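Local atomic coordinates of tryparedoxin II (Crithidia fasciculata, PDB entry 1I5G), a protein that probably works as a thioredoxin-like dithiol carrier, passing reducing equivalents from trypanothione to peroxidases in the hydroperoxide defence of the parasite. Residues A[34-37]-A[42-45]; A[68-73]-A[99-104]; A[79-82]-A[87-90]. The protein carries 1 engineered substitution. All blocks are in the same frame, centred on the assembly; numbering follows the deposited sequence.

Contact 1: residues A[34-37]-A[42-45]; sequences YFSA and PSRA. Engineered in segment 42-45: Ser43 (natural residue Cys). With TS5 (glutathionylspermidine), chain C.
The end of strand 30-36 runs up against the first turn of helix 41-57, placing the CA atoms of Ser36 and Ser43 5.6 Å apart. This is the strand-to-helix entry into the thioredoxin CXXC site: Cys40 opens the motif, and Ser43 is an engineered replacement of its second cysteine. The Ser43 side chain faces the strand, and its CB sits 3.3 Å from Ser36 OG and 3.6 Å from Ala37 O. A small side chain suits position 36, because the helix lies so near. Ser36 OG is anti to the backbone N (chi1 -166°), a torsion that directs it to its main partner, Tyr80 OH. Ser36 CB lies over the rim of one face of the Tyr34 ring. The Tyr34 hydroxyl comes 3.2 Å from Ser43 O at a poor bonding angle; both oxygens are instead hydrogen-bonded to Thr47 OG1, one turn further along the helix. Arg44 turns outward from the strand and uses NH1 to bond Ser38 O. On the pocket side the Pro42 ring lies against glutathionylspermidine, with CG 3.7 Å from ligand atom CG1 and CD 3.7 Å from the ligand sulfur SG2.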
loop_
_atom_site.group_PDB
_atom_site.type_symbol
_atom_site.label_atom_id
_atom_site.label_comp_id
_atom_site.label_asym_id
_atom_site.label_seq_id
_atom_site.Cartn_x
_atom_site.Cartn_y
_atom_site.Cartn_z
ATOM N N TYR A 34 -0.652 -1.099 1.821
ATOM C CA TYR A 34 -1.425 -2.323 1.679
ATOM C C TYR A 34 -0.644 -3.486 2.261
ATOM O O TYR A 34 0.330 -3.989 1.705
ATOM C CB TYR A 34 -1.720 -2.605 0.181
ATOM C CG TYR A 34 -2.464 -3.900 -0.109
ATOM C CD1 TYR A 34 -3.417 -4.352 0.779
ATOM C CD2 TYR A 34 -2.221 -4.677 -1.239
ATOM C CE1 TYR A 34 -4.102 -5.493 0.566
ATOM C CE2 TYR A 34 -2.912 -5.830 -1.449
ATOM C CZ TYR A 34 -3.867 -6.257 -0.548
ATOM O OH TYR A 34 -4.574 -7.444 -0.711
ATOM N N PHE A 35 -1.071 -3.935 3.431
ATOM C CA PHE A 35 -0.474 -5.058 4.153
ATOM C C PHE A 35 -1.132 -6.330 3.671
ATOM O O PHE A 35 -2.361 -6.504 3.822
ATOM C CB PHE A 35 -0.677 -4.835 5.661
ATOM C CG PHE A 35 0.075 -3.613 6.169
ATOM C CD1 PHE A 35 -0.450 -2.348 6.020
ATOM C CD2 PHE A 35 1.311 -3.737 6.798
ATOM C CE1 PHE A 35 0.250 -1.235 6.479
ATOM C CE2 PHE A 35 1.998 -2.648 7.243
ATOM C CZ PHE A 35 1.462 -1.419 7.081
ATOM N N SER A 36 -0.339 -7.219 3.083
ATOM C CA SER A 36 -0.891 -8.411 2.447
ATOM C C SER A 36 0.214 -9.444 2.235
ATOM O O SER A 36 1.401 -9.123 2.384
ATOM C CB SER A 36 -1.413 -7.966 1.072
ATOM O OG SER A 36 -2.259 -8.918 0.455
ATOM N N ALA A 37 -0.146 -10.660 1.862
ATOM C CA ALA A 37 0.796 -11.730 1.578
ATOM C C ALA A 37 0.096 -12.865 0.857
ATOM O O ALA A 37 -1.099 -13.071 1.048
ATOM C CB ALA A 37 1.444 -12.297 2.844
ATOM N N PRO A 42 -7.582 -14.804 2.484
ATOM C CA PRO A 42 -8.368 -13.574 2.425
ATOM C C PRO A 42 -7.717 -12.373 1.742
ATOM O O PRO A 42 -8.286 -11.524 1.069
ATOM C CB PRO A 42 -8.690 -13.321 3.906
ATOM C CG PRO A 42 -8.574 -14.591 4.563
ATOM C CD PRO A 42 -7.462 -15.328 3.857
ATOM N N SER A 43 -6.398 -12.296 1.922
ATOM C CA SER A 43 -5.590 -11.249 1.287
ATOM C C SER A 43 -5.454 -11.360 -0.210
ATOM O O SER A 43 -5.572 -10.438 -1.004
ATOM C CB SER A 43 -4.126 -11.271 1.704
ATOM O OG SER A 43 -3.989 -10.518 2.843
ATOM N N ARG A 44 -5.155 -12.591 -0.602
ATOM C CA ARG A 44 -5.169 -12.906 -2.010
ATOM C C ARG A 44 -6.521 -12.612 -2.666
ATOM O O ARG A 44 -6.580 -12.213 -3.823
ATOM C CB ARG A 44 -4.902 -14.390 -2.245
ATOM C CG ARG A 44 -3.496 -14.794 -1.921
ATOM C CD ARG A 44 -3.101 -16.126 -2.604
ATOM N NE ARG A 44 -4.191 -17.092 -2.501
ATOM C CZ ARG A 44 -4.247 -18.058 -1.587
ATOM N NH1 ARG A 44 -3.287 -18.236 -0.673
ATOM N NH2 ARG A 44 -5.284 -18.888 -1.581
ATOM N N ALA A 45 -7.615 -12.862 -1.954
ATOM C CA ALA A 45 -8.945 -12.632 -2.509
ATOM C C ALA A 45 -9.322 -11.164 -2.539
ATOM O O ALA A 45 -10.192 -10.722 -3.279
ATOM C CB ALA A 45 -9.930 -13.388 -1.663
HETATM N N1 TS5 C . -11.515 -12.195 8.180
HETATM C CA1 TS5 C . -10.471 -11.173 8.422
HETATM C C1 TS5 C . -10.285 -10.315 7.199
HETATM O OE1 TS5 C . -9.734 -9.196 7.305
HETATM O OE2 TS5 C . -10.680 -10.759 6.091
HETATM C CB1 TS5 C . -9.103 -11.749 8.791
HETATM C CG1 TS5 C . -8.411 -12.427 7.615
HETATM C CD1 TS5 C . -7.402 -13.371 8.206
HETATM O O1 TS5 C . -7.698 -14.511 8.777
HETATM N N2 TS5 C . -6.112 -13.054 8.126
HETATM C CA2 TS5 C . -5.046 -13.666 8.857
HETATM C C2 TS5 C . -4.227 -12.735 9.721
HETATM O O2 TS5 C . -3.857 -11.515 9.302
HETATM C CB2 TS5 C . -4.068 -14.240 7.831
HETATM S SG2 TS5 C . -4.812 -15.152 6.454
HETATM N N3 TS5 C . -3.918 -13.353 10.877
HETATM C CA3 TS5 C . -2.950 -12.719 11.749
HETATM C C3 TS5 C . -3.525 -12.356 13.094
HETATM O O3 TS5 C . -4.768 -11.937 13.089
HETATM N "N1'" TS5 C . -2.906 -12.426 14.264
HETATM C "C1'" TS5 C . -3.359 -11.642 15.386
HETATM C "C2'" TS5 C . -3.738 -12.646 16.460
HETATM N "N2'" TS5 C . -4.531 -12.844 18.816
HETATM C "C3'" TS5 C . -3.994 -11.948 17.797
HETATM C "C4'" TS5 C . -4.812 -12.212 20.098
HETATM C "C5'" TS5 C . -4.859 -13.171 21.291
HETATM C "C6'" TS5 C . -4.972 -12.470 22.645
HETATM C "C7'" TS5 C . -5.624 -13.335 23.721
HETATM N "N3'" TS5 C . -5.703 -12.758 25.059
#

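Contact 2: residues A[68-73]-A[99-104]; sequences ISWDES and FLTTGF
Where helix 94-103 packs on the central sheet of the thioredoxin fold, this contact brings Ile68, near the end of strand 63-69, and Trp70, just beyond that end, against Leu100 and Thr101 of the helix. The inner half is purely apolar. Ile68 CD1 meets Leu100 CD1 at 3.7 Å, the two side chains crossing at about a right angle, and branched aliphatic groups suit a buried surface where Met97 and Leu100 of the helix cover Ile68 and Phe35 of the neighbouring strand lies beside it. The outer half adds a hydrogen bond. Trp70 NE1 donates to Thr101 OG1 over 3.1 Å, a nearly straight bond of 164°, with the oxygen at the edge of the indole only 10° out of its plane. Threonine suits the place because its hydroxyl, set beside the backbone N (chi1 -66°), can accept from Trp70 while giving its own proton to Met97 O, one helical turn back. The same torsion sets CG2 anti to that N, where it lies 3.8 Å from Trp70 CZ2; bond and methyl together probably limit rotation of the indole. The backbone at Trp70 is itself held in an ST turn: Asp71 N donates to Ser69 OG over 2.9 Å, and Ser69 OG in turn donates to Asp71 OD2 at 2.6 Å, on the anti side of the carboxylate. Asp71 OD1 accepts from Ser38 N, tying the turn to the loop that leads into the active-site helix. The indole comes about 4 Å from the bound glutathionylspermidine at its nearest atoms, and Trp70 O accepts from Trp39 NE1. A helix packed on the central sheet, with the redox site at the C-terminal ends of its strands, is characteristic of the thioredoxin fold.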
loop_
_atom_site.group_PDB
_atom_site.type_symbol
_atom_site.label_atom_id
_atom_site.label_comp_id
_atom_site.label_asym_id
_atom_site.label_seq_id
_atom_site.Cartn_x
_atom_site.Cartn_y
_atom_site.Cartn_z
ATOM N N ILE A 68 3.080 -3.543 1.406
ATOM C CA ILE A 68 3.932 -3.796 2.567
ATOM C C ILE A 68 3.736 -5.287 2.822
ATOM O O ILE A 68 2.705 -5.728 3.320
ATOM C CB ILE A 68 3.559 -2.917 3.759
ATOM C CG1 ILE A 68 3.467 -1.436 3.397
ATOM C CG2 ILE A 68 4.605 -3.161 4.846
ATOM C CD1 ILE A 68 4.701 -0.860 2.737
ATOM N N SER A 69 4.738 -6.087 2.463
ATOM C CA SER A 69 4.551 -7.534 2.355
ATOM C C SER A 69 4.825 -8.326 3.605
ATOM O O SER A 69 5.892 -8.223 4.197
ATOM C CB SER A 69 5.474 -8.058 1.249
ATOM O OG SER A 69 5.585 -9.470 1.283
ATOM N N TRP A 70 3.863 -9.152 3.985
ATOM C CA TRP A 70 4.088 -10.160 5.002
ATOM C C TRP A 70 4.399 -11.498 4.355
ATOM O O TRP A 70 4.171 -12.550 4.955
ATOM C CB TRP A 70 2.864 -10.301 5.900
ATOM C CG TRP A 70 2.621 -9.237 6.923
ATOM C CD1 TRP A 70 3.226 -8.019 7.072
ATOM C CD2 TRP A 70 1.681 -9.325 8.007
ATOM N NE1 TRP A 70 2.715 -7.344 8.154
ATOM C CE2 TRP A 70 1.764 -8.130 8.744
ATOM C CE3 TRP A 70 0.769 -10.299 8.432
ATOM C CZ2 TRP A 70 0.987 -7.888 9.861
ATOM C CZ3 TRP A 70 -0.005 -10.048 9.542
ATOM C CH2 TRP A 70 0.117 -8.855 10.249
ATOM N N ASP A 71 4.938 -11.546 3.151
ATOM C CA ASP A 71 5.214 -12.808 2.489
ATOM C C ASP A 71 6.334 -13.562 3.195
ATOM O O ASP A 71 7.170 -13.020 3.917
ATOM C CB ASP A 71 5.565 -12.529 1.022
ATOM C CG ASP A 71 4.353 -12.214 0.189
ATOM O OD1 ASP A 71 3.536 -13.160 -0.056
ATOM O OD2 ASP A 71 4.159 -11.036 -0.227
ATOM N N GLU A 72 6.308 -14.878 2.957
ATOM C CA GLU A 72 7.208 -15.800 3.670
ATOM C C GLU A 72 8.639 -15.836 3.132
ATOM O O GLU A 72 9.596 -16.181 3.837
ATOM C CB GLU A 72 6.681 -17.230 3.544
ATOM C CG GLU A 72 5.245 -17.447 3.993
ATOM C CD GLU A 72 4.809 -18.900 4.011
ATOM O OE1 GLU A 72 5.119 -19.558 5.035
ATOM O OE2 GLU A 72 4.185 -19.347 3.021
ATOM N N SER A 73 8.813 -15.503 1.873
ATOM C CA SER A 73 10.109 -15.615 1.226
ATOM C C SER A 73 10.181 -14.602 0.104
ATOM O O SER A 73 9.180 -14.053 -0.390
ATOM C CB SER A 73 10.343 -16.987 0.569
ATOM O OG SER A 73 9.478 -17.198 -0.533
ATOM N N PHE A 99 8.546 -1.902 10.958
ATOM C CA PHE A 99 8.356 -0.524 11.388
ATOM C C PHE A 99 6.945 -0.026 11.057
ATOM O O PHE A 99 6.203 0.571 11.874
ATOM C CB PHE A 99 9.431 0.337 10.749
ATOM C CG PHE A 99 9.388 1.764 11.156
ATOM C CD1 PHE A 99 10.083 2.193 12.276
ATOM C CD2 PHE A 99 8.673 2.669 10.423
ATOM C CE1 PHE A 99 10.057 3.525 12.671
ATOM C CE2 PHE A 99 8.645 4.008 10.809
ATOM C CZ PHE A 99 9.342 4.424 11.944
ATOM N N LEU A 100 6.504 -0.260 9.824
ATOM C CA LEU A 100 5.168 0.143 9.384
ATOM C C LEU A 100 4.064 -0.694 10.011
ATOM O O LEU A 100 2.995 -0.166 10.356
ATOM C CB LEU A 100 5.051 0.111 7.855
ATOM C CG LEU A 100 5.904 1.191 7.189
ATOM C CD1 LEU A 100 6.032 0.961 5.677
ATOM C CD2 LEU A 100 5.419 2.632 7.423
ATOM N N THR A 101 4.316 -1.996 10.178
ATOM C CA THR A 101 3.314 -2.823 10.853
ATOM C C THR A 101 3.046 -2.275 12.246
ATOM O O THR A 101 1.896 -2.168 12.643
ATOM C CB THR A 101 3.840 -4.273 10.875
ATOM O OG1 THR A 101 3.894 -4.762 9.516
ATOM C CG2 THR A 101 2.950 -5.183 11.716
ATOM N N THR A 102 4.096 -1.934 12.980
ATOM C CA THR A 102 3.882 -1.387 14.310
ATOM C C THR A 102 3.258 -0.001 14.269
ATOM O O THR A 102 2.313 0.334 15.001
ATOM C CB THR A 102 5.248 -1.320 14.965
ATOM O OG1 THR A 102 5.683 -2.668 15.140
ATOM C CG2 THR A 102 5.166 -0.727 16.402
ATOM N N GLY A 103 3.768 0.831 13.379
ATOM C CA GLY A 103 3.331 2.211 13.329
ATOM C C GLY A 103 1.877 2.421 12.978
ATOM O O GLY A 103 1.250 3.401 13.396
ATOM N N PHE A 104 1.284 1.530 12.194
ATOM C CA PHE A 104 -0.113 1.649 11.799
ATOM C C PHE A 104 -0.990 0.600 12.465
ATOM O O PHE A 104 -2.097 0.330 11.988
ATOM C CB PHE A 104 -0.267 1.477 10.288
ATOM C CG PHE A 104 0.368 2.555 9.454
ATOM C CD1 PHE A 104 0.375 3.896 9.795
ATOM C CD2 PHE A 104 0.977 2.244 8.254
ATOM C CE1 PHE A 104 0.971 4.839 9.008
ATOM C CE2 PHE A 104 1.568 3.213 7.452
ATOM C CZ PHE A 104 1.571 4.513 7.826
#

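Contact 3: residues A[79-82]-A[87-90]; sequences DYYA and LALP
Tyr81 lays one face of its ring over the methyl group of Ala88, and this CH-pi contact is the tight part of the interface. Ala88 CB stands 3.7 Å from the ring centroid, 14° off the ring normal, which puts it almost above the centre. Its nearest ring atom is Tyr81 CE1, at 3.6 Å. Alanine suits the place because a single methyl lets the ring come right down on the strand. With CG anti to the backbone N (chi1 177°), the tyrosine extends from the helix toward the strand, and its OH passes 3.6 Å from Leu87 CA. Leu87 itself contributes backbone here, its CB directed away from the helix and its side chain touching Val13 and Lys15 of strand 12-15. The contact closes a beta-alpha-beta unit in which strand 63-69, helix 74-81 and strand 87-88 follow one another, the two strands being parallel neighbours in the sheet; Leu67 of the first strand touches both Tyr81 and Ala88. The hydroxyl of this buried tyrosine is hydrogen-bonded to Trp86 O and weakly to Gly16 N. Replacing Tyr81 with an alanine would probably open a gap over the Ala88 methyl and deprive Trp86 O of its hydroxyl partner. The other side of residues 79-82 is loose by comparison: Asp79 and Ala82 are exposed to solvent and neither side chain contacts residues 87-90, a setting that suits the charged carboxylate of Asp79, while the alanine methyl is small enough to be tolerated there.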
loop_
_atom_site.group_PDB
_atom_site.type_symbol
_atom_site.label_atom_id
_atom_site.label_comp_id
_atom_site.label_asym_id
_atom_site.label_seq_id
_atom_site.Cartn_x
_atom_site.Cartn_y
_atom_site.Cartn_z
ATOM N N ASP A 79 6.623 -13.265 -6.885
ATOM C CA ASP A 79 5.473 -13.738 -7.638
ATOM C C ASP A 79 4.179 -13.001 -7.312
ATOM O O ASP A 79 3.363 -12.746 -8.204
ATOM C CB ASP A 79 5.271 -15.242 -7.367
ATOM C CG ASP A 79 6.408 -16.125 -7.880
ATOM O OD1 ASP A 79 7.190 -15.675 -8.732
ATOM O OD2 ASP A 79 6.512 -17.279 -7.413
ATOM N N TYR A 80 3.961 -12.639 -6.047
ATOM C CA TYR A 80 2.736 -11.993 -5.636
ATOM C C TYR A 80 2.753 -10.531 -6.087
ATOM O O TYR A 80 1.779 -10.056 -6.637
ATOM C CB TYR A 80 2.692 -12.093 -4.106
ATOM C CG TYR A 80 1.383 -11.635 -3.478
ATOM C CD1 TYR A 80 0.151 -11.935 -4.050
ATOM C CD2 TYR A 80 1.383 -10.910 -2.300
ATOM C CE1 TYR A 80 -1.054 -11.528 -3.480
ATOM C CE2 TYR A 80 0.184 -10.499 -1.724
ATOM C CZ TYR A 80 -1.034 -10.811 -2.326
ATOM O OH TYR A 80 -2.238 -10.427 -1.777
ATOM N N TYR A 81 3.856 -9.822 -5.857
ATOM C CA TYR A 81 3.956 -8.435 -6.287
ATOM C C TYR A 81 3.881 -8.320 -7.801
ATOM O O TYR A 81 3.321 -7.357 -8.291
ATOM C CB TYR A 81 5.220 -7.769 -5.733
ATOM C CG TYR A 81 5.370 -6.350 -6.218
ATOM C CD1 TYR A 81 4.346 -5.408 -6.091
ATOM C CD2 TYR A 81 6.534 -5.923 -6.840
ATOM C CE1 TYR A 81 4.515 -4.119 -6.577
ATOM C CE2 TYR A 81 6.696 -4.635 -7.320
ATOM C CZ TYR A 81 5.676 -3.720 -7.194
ATOM O OH TYR A 81 5.869 -2.456 -7.678
ATOM N N ALA A 82 4.419 -9.278 -8.550
ATOM C CA ALA A 82 4.281 -9.247 -10.010
ATOM C C ALA A 82 2.838 -9.223 -10.490
ATOM O O ALA A 82 2.604 -8.787 -11.632
ATOM C CB ALA A 82 5.003 -10.457 -10.625
ATOM N N LEU A 87 3.010 0.192 -6.308
ATOM C CA LEU A 87 4.352 0.248 -5.763
ATOM C C LEU A 87 4.538 -0.816 -4.685
ATOM O O LEU A 87 3.567 -1.419 -4.203
ATOM C CB LEU A 87 4.614 1.625 -5.154
ATOM C CG LEU A 87 4.396 2.810 -6.105
ATOM C CD1 LEU A 87 4.800 4.105 -5.439
ATOM C CD2 LEU A 87 5.121 2.624 -7.469
ATOM N N ALA A 88 5.785 -1.041 -4.293
ATOM C CA ALA A 88 6.041 -1.885 -3.146
ATOM C C ALA A 88 7.242 -1.396 -2.388
ATOM O O ALA A 88 8.229 -0.903 -2.924
ATOM C CB ALA A 88 6.255 -3.339 -3.548
ATOM N N LEU A 89 7.181 -1.555 -1.077
ATOM C CA LEU A 89 8.372 -1.444 -0.220
ATOM C C LEU A 89 9.232 -2.666 -0.585
ATOM O O LEU A 89 8.711 -3.784 -0.575
ATOM C CB LEU A 89 7.977 -1.473 1.270
ATOM C CG LEU A 89 9.197 -1.334 2.195
ATOM C CD1 LEU A 89 9.727 0.082 2.150
ATOM C CD2 LEU A 89 8.753 -1.671 3.624
ATOM N N PRO A 90 10.509 -2.513 -0.934
ATOM C CA PRO A 90 11.319 -3.664 -1.330
ATOM C C PRO A 90 11.333 -4.762 -0.275
ATOM O O PRO A 90 11.443 -4.481 0.925
ATOM C CB PRO A 90 12.691 -3.027 -1.546
ATOM C CG PRO A 90 12.366 -1.655 -2.028
ATOM C CD PRO A 90 11.287 -1.265 -1.035
#

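How the contacts relate
All three contacts tie helices to one sheet, in which strands 30-36, 63-69 and 87-88 lie side by side. Contacts 1 and 3 are buried, whereas contact 2 is partly buried, its tryptophan and threonine lying nearer the surface. Their chemistry differs accordingly: close packing of small side chains and hydroxyls at the redox helix, with one proline on the ligand, in contact 1, an apolar pair beside an indole hydrogen bond in contact 2, and aromatic-on-methyl packing in contact 3. Contacts 1 and 2 meet along the sheet, where Tyr34 O and Ile68 N are 2.8 Å apart, probably hydrogen-bonded. Tyr80, within 79-82, reaches contact 1 through its hydroxyl, and contact 3 is nested within the loop closed by contact 2.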